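Local coordinates for sweet protein mabinlin-2 chain B (Capparis masaikai, PDB 2DS2), which is part of a heat-stable 2S albumin that serves as a seed storage protein and also elicits a sweet taste, at residues Q44-R47 and L48-A52. Numbering follows the deposited sequence.
Sequences QLRR and LFDAA
Leu45 and Phe49, one turn apart on helix 42-58, lie side by side and point the same way, with Leu45 CD1 3.4 Å from Phe49 CE2. The leucine reaches the ring because its CG stands anti to the backbone N (chi1 -178°). Leu45 O sits at the ring edge, in its plane, 3.2 Å from Phe49 CD2, and accepts a nearly straight bond from Phe49 N (173° at the hydrogen). Leu48 CB lies 3.4 Å from Leu45 O, and Leu48 CD2 lies 3.8 Å above one face of the Phe49 ring, offset toward the rim. Arg47 CB is 3.2 Å from Leu48 N, while Gln44 CA stands 4.3 Å above the Arg47 guanidinium plane; Arg47 O accepts from Ala51 N. Leu45 packs on Leu34 of helix 22-36, Leu48 on Ala30, and Phe49 on Ala30 and Gln31. Leu48 also meets an apolar side chain of another protein chain, and Arg47 packs on that chain's backbone. An alanine in place of Phe49 would probably leave Leu45 CD1 and Leu48 CD2 without their shared aromatic neighbour and open a gap against Ala30. The helix is thus amphipathic: apolar side chains join it to helix 22-36 and the other chain in this all-helical fold, while charged ones line its more exposed flank.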
loop_
_atom_site.group_PDB
_atom_site.type_symbol
_atom_site.label_atom_id
_atom_site.label_comp_id
_atom_site.label_asym_id
_atom_site.label_seq_id
_atom_site.Cartn_x
_atom_site.Cartn_y
_atom_site.Cartn_z
ATOM N N GLN B 44 -4.646 -13.565 6.417
ATOM C CA GLN B 44 -3.903 -12.964 5.315
ATOM C C GLN B 44 -4.471 -11.611 4.917
ATOM O O GLN B 44 -3.723 -10.688 4.596
ATOM C CB GLN B 44 -3.911 -13.878 4.093
ATOM C CG GLN B 44 -2.847 -14.949 4.116
ATOM C CD GLN B 44 -2.517 -15.449 2.724
ATOM O OE1 GLN B 44 -1.595 -16.242 2.541
ATOM N NE2 GLN B 44 -3.269 -14.985 1.733
ATOM N N LEU B 45 -5.795 -11.504 4.920
ATOM C CA LEU B 45 -6.449 -10.252 4.569
ATOM C C LEU B 45 -6.009 -9.187 5.565
ATOM O O LEU B 45 -5.709 -8.052 5.193
ATOM C CB LEU B 45 -7.970 -10.406 4.622
ATOM C CG LEU B 45 -8.782 -9.171 4.228
ATOM C CD1 LEU B 45 -8.533 -8.850 2.767
ATOM C CD2 LEU B 45 -10.260 -9.416 4.474
ATOM N N ARG B 46 -5.968 -9.564 6.838
ATOM C CA ARG B 46 -5.560 -8.639 7.883
ATOM C C ARG B 46 -4.141 -8.133 7.656
ATOM O O ARG B 46 -3.891 -6.934 7.711
ATOM C CB ARG B 46 -5.639 -9.319 9.253
ATOM C CG ARG B 46 -5.070 -8.493 10.391
ATOM C CD ARG B 46 -4.812 -9.369 11.608
ATOM N NE ARG B 46 -3.892 -10.461 11.291
ATOM C CZ ARG B 46 -4.196 -11.752 11.388
ATOM N NH1 ARG B 46 -5.403 -12.128 11.801
ATOM N NH2 ARG B 46 -3.295 -12.668 11.061
ATOM N N ARG B 47 -3.218 -9.056 7.410
ATOM C CA ARG B 47 -1.822 -8.701 7.195
ATOM C C ARG B 47 -1.655 -7.826 5.960
ATOM O O ARG B 47 -0.826 -6.927 5.936
ATOM C CB ARG B 47 -0.968 -9.966 7.066
ATOM C CG ARG B 47 -0.420 -10.472 8.402
ATOM C CD ARG B 47 -0.778 -11.920 8.661
ATOM N NE ARG B 47 -0.218 -12.834 7.669
ATOM C CZ ARG B 47 -0.490 -14.134 7.628
ATOM N NH1 ARG B 47 0.053 -14.906 6.694
ATOM N NH2 ARG B 47 -1.308 -14.666 8.523
ATOM N N LEU B 48 -2.450 -8.105 4.934
ATOM C CA LEU B 48 -2.392 -7.322 3.703
ATOM C C LEU B 48 -2.648 -5.853 4.044
ATOM O O LEU B 48 -1.833 -4.976 3.749
ATOM C CB LEU B 48 -3.455 -7.829 2.724
ATOM C CG LEU B 48 -3.593 -7.186 1.339
ATOM C CD1 LEU B 48 -4.507 -8.055 0.495
ATOM C CD2 LEU B 48 -4.178 -5.787 1.445
ATOM N N PHE B 49 -3.782 -5.592 4.683
ATOM C CA PHE B 49 -4.134 -4.224 5.045
ATOM C C PHE B 49 -3.219 -3.601 6.095
ATOM O O PHE B 49 -2.993 -2.387 6.078
ATOM C CB PHE B 49 -5.598 -4.171 5.472
ATOM C CG PHE B 49 -6.550 -4.220 4.315
ATOM C CD1 PHE B 49 -6.863 -3.062 3.613
ATOM C CD2 PHE B 49 -7.079 -5.432 3.880
ATOM C CE1 PHE B 49 -7.687 -3.105 2.492
ATOM C CE2 PHE B 49 -7.903 -5.487 2.759
ATOM C CZ PHE B 49 -8.207 -4.321 2.064
ATOM N N ASP B 50 -2.694 -4.416 7.006
ATOM C CA ASP B 50 -1.768 -3.895 8.009
ATOM C C ASP B 50 -0.537 -3.369 7.286
ATOM O O ASP B 50 -0.034 -2.291 7.599
ATOM C CB ASP B 50 -1.339 -4.991 8.988
ATOM C CG ASP B 50 -2.307 -5.157 10.131
ATOM O OD1 ASP B 50 -2.121 -6.096 10.934
ATOM O OD2 ASP B 50 -3.250 -4.344 10.229
ATOM N N ALA B 51 -0.057 -4.146 6.318
ATOM C CA ALA B 51 1.118 -3.770 5.541
ATOM C C ALA B 51 0.887 -2.439 4.828
ATOM O O ALA B 51 1.732 -1.545 4.880
ATOM C CB ALA B 51 1.449 -4.869 4.524
ATOM N N ALA B 52 -0.261 -2.314 4.169
ATOM C CA ALA B 52 -0.591 -1.090 3.444
ATOM C C ALA B 52 -0.696 0.097 4.391
ATOM O O ALA B 52 -0.091 1.141 4.155
ATOM C CB ALA B 52 -1.907 -1.265 2.678
#